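Local atomic coordinates of phosphoenolpyruvate-protein phosphotransferase (Coxiella burnetii, PDB entry 3TRC), a protein that probably transfers the phosphoryl group of phosphoenolpyruvate to a histidine of an acceptor protein, and is represented here by its GAF domain, a fold common in signalling proteins. Residues S44-D49 and Y55-T60; G81-R86 and L127-I132. All coordinates share one frame; numbering follows the deposited sequence.

Interaction 1. Residues S44-D49 and Y55-T60; sequences SLFICD and YVLMAT. With NA (sodium ion), chain C.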
# COMPACT_ATOMS: atom_id res chain seq x y z
N SER A 44 -13.95 12.07 3.81
CA SER A 44 -14.79 12.00 2.62
C SER A 44 -13.94 11.69 1.40
O SER A 44 -12.77 12.09 1.32
CB SER A 44 -15.54 13.32 2.41
OG SER A 44 -16.35 13.62 3.54
N LEU A 45 -14.53 11.00 0.44
CA LEU A 45 -13.83 10.65 -0.79
C LEU A 45 -14.68 11.12 -1.97
O LEU A 45 -15.86 10.78 -2.06
CB LEU A 45 -13.58 9.14 -0.85
CG LEU A 45 -12.55 8.66 -1.86
CD1 LEU A 45 -11.97 7.32 -1.44
CD2 LEU A 45 -13.14 8.59 -3.26
N PHE A 46 -14.08 11.93 -2.83
CA PHE A 46 -14.75 12.46 -4.00
C PHE A 46 -14.14 11.84 -5.23
O PHE A 46 -12.93 11.59 -5.28
CB PHE A 46 -14.56 13.98 -4.09
CG PHE A 46 -15.26 14.75 -3.01
CD1 PHE A 46 -14.66 14.96 -1.78
CD2 PHE A 46 -16.53 15.29 -3.24
CE1 PHE A 46 -15.31 15.69 -0.79
CE2 PHE A 46 -17.18 16.01 -2.25
CZ PHE A 46 -16.58 16.22 -1.03
N ILE A 47 -14.96 11.59 -6.24
CA ILE A 47 -14.45 11.10 -7.52
C ILE A 47 -14.76 12.12 -8.61
O ILE A 47 -15.84 12.72 -8.62
CB ILE A 47 -15.03 9.72 -7.86
CG1 ILE A 47 -14.55 8.69 -6.83
CG2 ILE A 47 -14.60 9.28 -9.25
CD1 ILE A 47 -14.83 7.25 -7.22
N CYS A 48 -13.81 12.32 -9.52
CA CYS A 48 -14.00 13.26 -10.62
C CYS A 48 -15.07 12.79 -11.60
O CYS A 48 -15.09 11.63 -12.01
CB CYS A 48 -12.70 13.45 -11.39
SG CYS A 48 -11.40 14.21 -10.44
N ASP A 49 -15.95 13.72 -11.96
CA ASP A 49 -16.93 13.51 -13.03
C ASP A 49 -16.52 14.47 -14.14
O ASP A 49 -16.97 15.61 -14.18
CB ASP A 49 -18.34 13.85 -12.52
CG ASP A 49 -19.43 13.57 -13.55
OD1 ASP A 49 -19.09 13.25 -14.71
OD2 ASP A 49 -20.62 13.69 -13.19
N TYR A 55 -16.51 17.37 -8.86
CA TYR A 55 -16.21 16.29 -7.94
C TYR A 55 -17.51 15.78 -7.36
O TYR A 55 -18.35 16.58 -6.96
CB TYR A 55 -15.34 16.81 -6.81
CG TYR A 55 -14.03 17.35 -7.29
CD1 TYR A 55 -13.06 16.47 -7.74
CD2 TYR A 55 -13.76 18.71 -7.29
CE1 TYR A 55 -11.86 16.92 -8.18
CE2 TYR A 55 -12.54 19.18 -7.75
CZ TYR A 55 -11.59 18.25 -8.19
OH TYR A 55 -10.36 18.62 -8.65
N VAL A 56 -17.68 14.47 -7.29
CA VAL A 56 -18.88 13.88 -6.71
C VAL A 56 -18.54 13.12 -5.43
O VAL A 56 -17.64 12.29 -5.43
CB VAL A 56 -19.55 12.91 -7.68
CG1 VAL A 56 -20.86 12.39 -7.09
CG2 VAL A 56 -19.80 13.59 -9.01
N LEU A 57 -19.24 13.41 -4.35
CA LEU A 57 -18.99 12.69 -3.11
C LEU A 57 -19.37 11.23 -3.29
O LEU A 57 -20.50 10.92 -3.70
CB LEU A 57 -19.80 13.30 -1.96
CG LEU A 57 -19.61 12.62 -0.61
CD1 LEU A 57 -18.19 12.85 -0.10
CD2 LEU A 57 -20.64 13.14 0.38
N MSE A 58 -18.45 10.32 -2.99
CA MSE A 58 -18.71 8.89 -3.20
C MSE A 58 -18.65 8.04 -1.93
O MSE A 58 -19.08 6.89 -1.92
CB MSE A 58 -17.80 8.33 -4.31
CG MSE A 58 -18.14 8.86 -5.71
SE MSE A 58 -19.97 8.47 -6.29
CE MSE A 58 -19.76 6.56 -6.56
N ALA A 59 -18.13 8.63 -0.85
CA ALA A 59 -18.10 7.97 0.45
C ALA A 59 -17.82 9.01 1.52
O ALA A 59 -17.06 9.94 1.30
CB ALA A 59 -17.04 6.88 0.48
N THR A 60 -18.44 8.85 2.68
CA THR A 60 -18.15 9.75 3.79
C THR A 60 -18.39 9.09 5.13
O THR A 60 -19.25 8.22 5.28
CB THR A 60 -18.98 11.06 3.71
OG1 THR A 60 -18.48 12.00 4.67
CG2 THR A 60 -20.46 10.80 3.99
NA NA C . -10.07 21.23 -9.13
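L45 and I47 carry the backbone ladder to A59, M58 and V56 of the antiparallel partner. I47 and V56 form a hydrogen-bonded pair, each N to the other's O. At L45 the register slips by one residue, a classic beta bulge, with two residues, M58 and A59, set against the single L45. The L45 O takes a straight bond from M58 N at 2.8 Å (167° at the hydrogen) and a weak one from A59 N, while L45 N gives to A59 O.

The side-chain polar bond lies at the far end, where T60 OG1 donates to S44 OG at 2.9 Å. T60 OG1 stands anti to the backbone N (chi1 -169°), which swings the hydroxyl across to the serine.

Apolar and aromatic contacts occupy both faces. L57 CD1 sits over a face of the F46 ring, 4.0 Å from its centroid and 16° off the normal, a CH-pi contact; L57 CB touches F46 CE2. On this same face C48 SG approaches the Y55 ring obliquely, 3.6 Å from Y55 CE1. The sodium ion lies in the plane of that ring at its edge, with Y55 OH 2.7 Å away. On the other face I47 CG1 meets M58 CG at 3.8 Å.

L45, I47 and A59 face helix 23-37, and L45 and I47 also meet helix 142-164; F46, C48 and Y55 look the other way, onto side chains of strand 125-134, which is hydrogen-bonded to strand 42-49 along the edge not used by strand 54-61, while strand 72-74 flanks Y55.

Interaction 2. Residues G81-R86 and L127-I132; sequences GLVGER and LGILVI. With NA (sodium ion), chain C.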
# COMPACT_ATOMS: atom_id res chain seq x y z
N GLY A 81 -11.25 22.13 -4.51
CA GLY A 81 -10.84 22.44 -5.87
C GLY A 81 -9.36 22.78 -5.94
O GLY A 81 -8.66 22.38 -6.88
N LEU A 82 -8.87 23.50 -4.95
CA LEU A 82 -7.46 23.89 -4.95
C LEU A 82 -6.55 22.66 -4.82
O LEU A 82 -5.52 22.58 -5.49
CB LEU A 82 -7.19 24.92 -3.85
CG LEU A 82 -5.81 25.58 -3.85
CD1 LEU A 82 -5.51 26.22 -5.21
CD2 LEU A 82 -5.71 26.59 -2.72
N VAL A 83 -6.93 21.71 -3.96
CA VAL A 83 -6.19 20.46 -3.86
C VAL A 83 -6.12 19.78 -5.23
O VAL A 83 -5.06 19.32 -5.66
CB VAL A 83 -6.86 19.47 -2.88
CG1 VAL A 83 -6.13 18.13 -2.90
CG2 VAL A 83 -6.91 20.06 -1.47
N GLY A 84 -7.25 19.72 -5.93
CA GLY A 84 -7.29 19.07 -7.23
C GLY A 84 -6.41 19.73 -8.28
O GLY A 84 -5.81 19.05 -9.11
N GLU A 85 -6.33 21.05 -8.27
CA GLU A 85 -5.55 21.77 -9.26
C GLU A 85 -4.06 21.78 -8.94
O GLU A 85 -3.22 21.75 -9.83
CB GLU A 85 -6.07 23.19 -9.44
CG GLU A 85 -7.48 23.24 -9.98
CD GLU A 85 -7.63 22.55 -11.32
OE1 GLU A 85 -6.72 22.66 -12.17
OE2 GLU A 85 -8.66 21.89 -11.54
N ARG A 86 -3.73 21.83 -7.66
CA ARG A 86 -2.33 21.78 -7.26
C ARG A 86 -1.75 20.39 -7.45
O ARG A 86 -0.54 20.23 -7.65
CB ARG A 86 -2.17 22.20 -5.80
CG ARG A 86 -2.34 23.69 -5.57
CD ARG A 86 -1.82 24.05 -4.19
NE ARG A 86 -2.15 25.42 -3.83
CZ ARG A 86 -2.02 25.91 -2.60
NH1 ARG A 86 -1.58 25.12 -1.62
NH2 ARG A 86 -2.35 27.17 -2.34
N LEU A 127 -7.98 11.55 -10.31
CA LEU A 127 -9.19 10.73 -10.32
C LEU A 127 -10.17 11.14 -9.22
O LEU A 127 -11.35 10.82 -9.29
CB LEU A 127 -8.85 9.26 -10.13
CG LEU A 127 -7.96 8.63 -11.19
CD1 LEU A 127 -7.83 7.13 -10.95
CD2 LEU A 127 -8.52 8.90 -12.59
N GLY A 128 -9.66 11.81 -8.20
CA GLY A 128 -10.52 12.20 -7.10
C GLY A 128 -9.76 12.92 -6.01
O GLY A 128 -8.60 13.30 -6.20
N ILE A 129 -10.43 13.10 -4.88
CA ILE A 129 -9.85 13.80 -3.74
C ILE A 129 -10.24 13.11 -2.45
O ILE A 129 -11.39 12.72 -2.26
CB ILE A 129 -10.35 15.24 -3.65
CG1 ILE A 129 -10.27 15.94 -5.01
CG2 ILE A 129 -9.56 16.01 -2.59
CD1 ILE A 129 -8.88 16.37 -5.40
N LEU A 130 -9.27 12.96 -1.55
CA LEU A 130 -9.53 12.43 -0.21
C LEU A 130 -9.45 13.59 0.78
O LEU A 130 -8.47 14.32 0.80
CB LEU A 130 -8.49 11.35 0.13
CG LEU A 130 -8.52 10.75 1.54
CD1 LEU A 130 -9.76 9.90 1.70
CD2 LEU A 130 -7.26 9.92 1.80
N VAL A 131 -10.49 13.75 1.59
CA VAL A 131 -10.57 14.90 2.49
C VAL A 131 -10.74 14.42 3.92
O VAL A 131 -11.72 13.75 4.25
CB VAL A 131 -11.74 15.84 2.15
CG1 VAL A 131 -11.81 16.99 3.17
CG2 VAL A 131 -11.61 16.40 0.74
N ILE A 132 -9.79 14.78 4.78
CA ILE A 132 -9.81 14.39 6.18
C ILE A 132 -9.96 15.65 7.04
O ILE A 132 -9.28 16.64 6.81
CB ILE A 132 -8.53 13.62 6.58
CG1 ILE A 132 -8.26 12.45 5.63
CG2 ILE A 132 -8.64 13.11 8.01
CD1 ILE A 132 -7.31 12.79 4.48
NA NA C . -10.07 21.23 -9.13
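This is a small, buried, apolar helix-on-strand contact: V83 and G84 of helix 78-86 rest on I129, on the face of the antiparallel sheet, over its internal strand 125-134. One isoleucine makes the whole contact with two of its branches. I129 CD1 reaches G84 CA at 3.6 Å, and I129 CG2 meets V83 CG1 at 4.0 Å, the two side chains crossing at a slant. With CG1 of I129 anti to its carbonyl carbon (chi1 -47°), the ethyl arm carries CD1 to the helix backbone. I129 was deposited in two conformers, so these contacts describe one of them. G84, having no side chain, presents its CA to I129 CD1 beside the sodium ion.

The arrangement belongs to the GAF domain, in which a central antiparallel sheet carries helices on one side and, on the other, loops and short helices such as 78-86. V83 also touches P119 of the adjacent strand 114-122. The helix turn next to the contact holds the ion: G81 O and E85 OE2 each lie 2.9 Å from the sodium, and Y55 OH is a further ligand. E85 is bent at chi2 (-58°), curling the carboxylate back to the metal, while the E85 N to G81 O bond of 3.0 Å ties the same two residues through the helix backbone. I129 itself is backbone-bonded to F46 of strand 42-49.

In the fold
Interaction 1 comes first along the chain and closes before interaction 2 opens; their centres are about 10 Å apart, within one GAF domain. They share the sheet, where strands 42-49 and 125-134 are neighbours: S44 N lies 2.8 Å from V131 O and F46 N 2.9 Å from I129 O, both probable hydrogen bonds. The hairpin 42-49/54-61 is thus continued by the strand on which helix 78-86 sits. The sodium ion gives a second link, since it is bound from both contacts, and Y55 OH packs 3.4 Å from G84 CA. Hairpin and helix therefore meet at one ion, on the sheet face opposite helices 23-37 and 142-164.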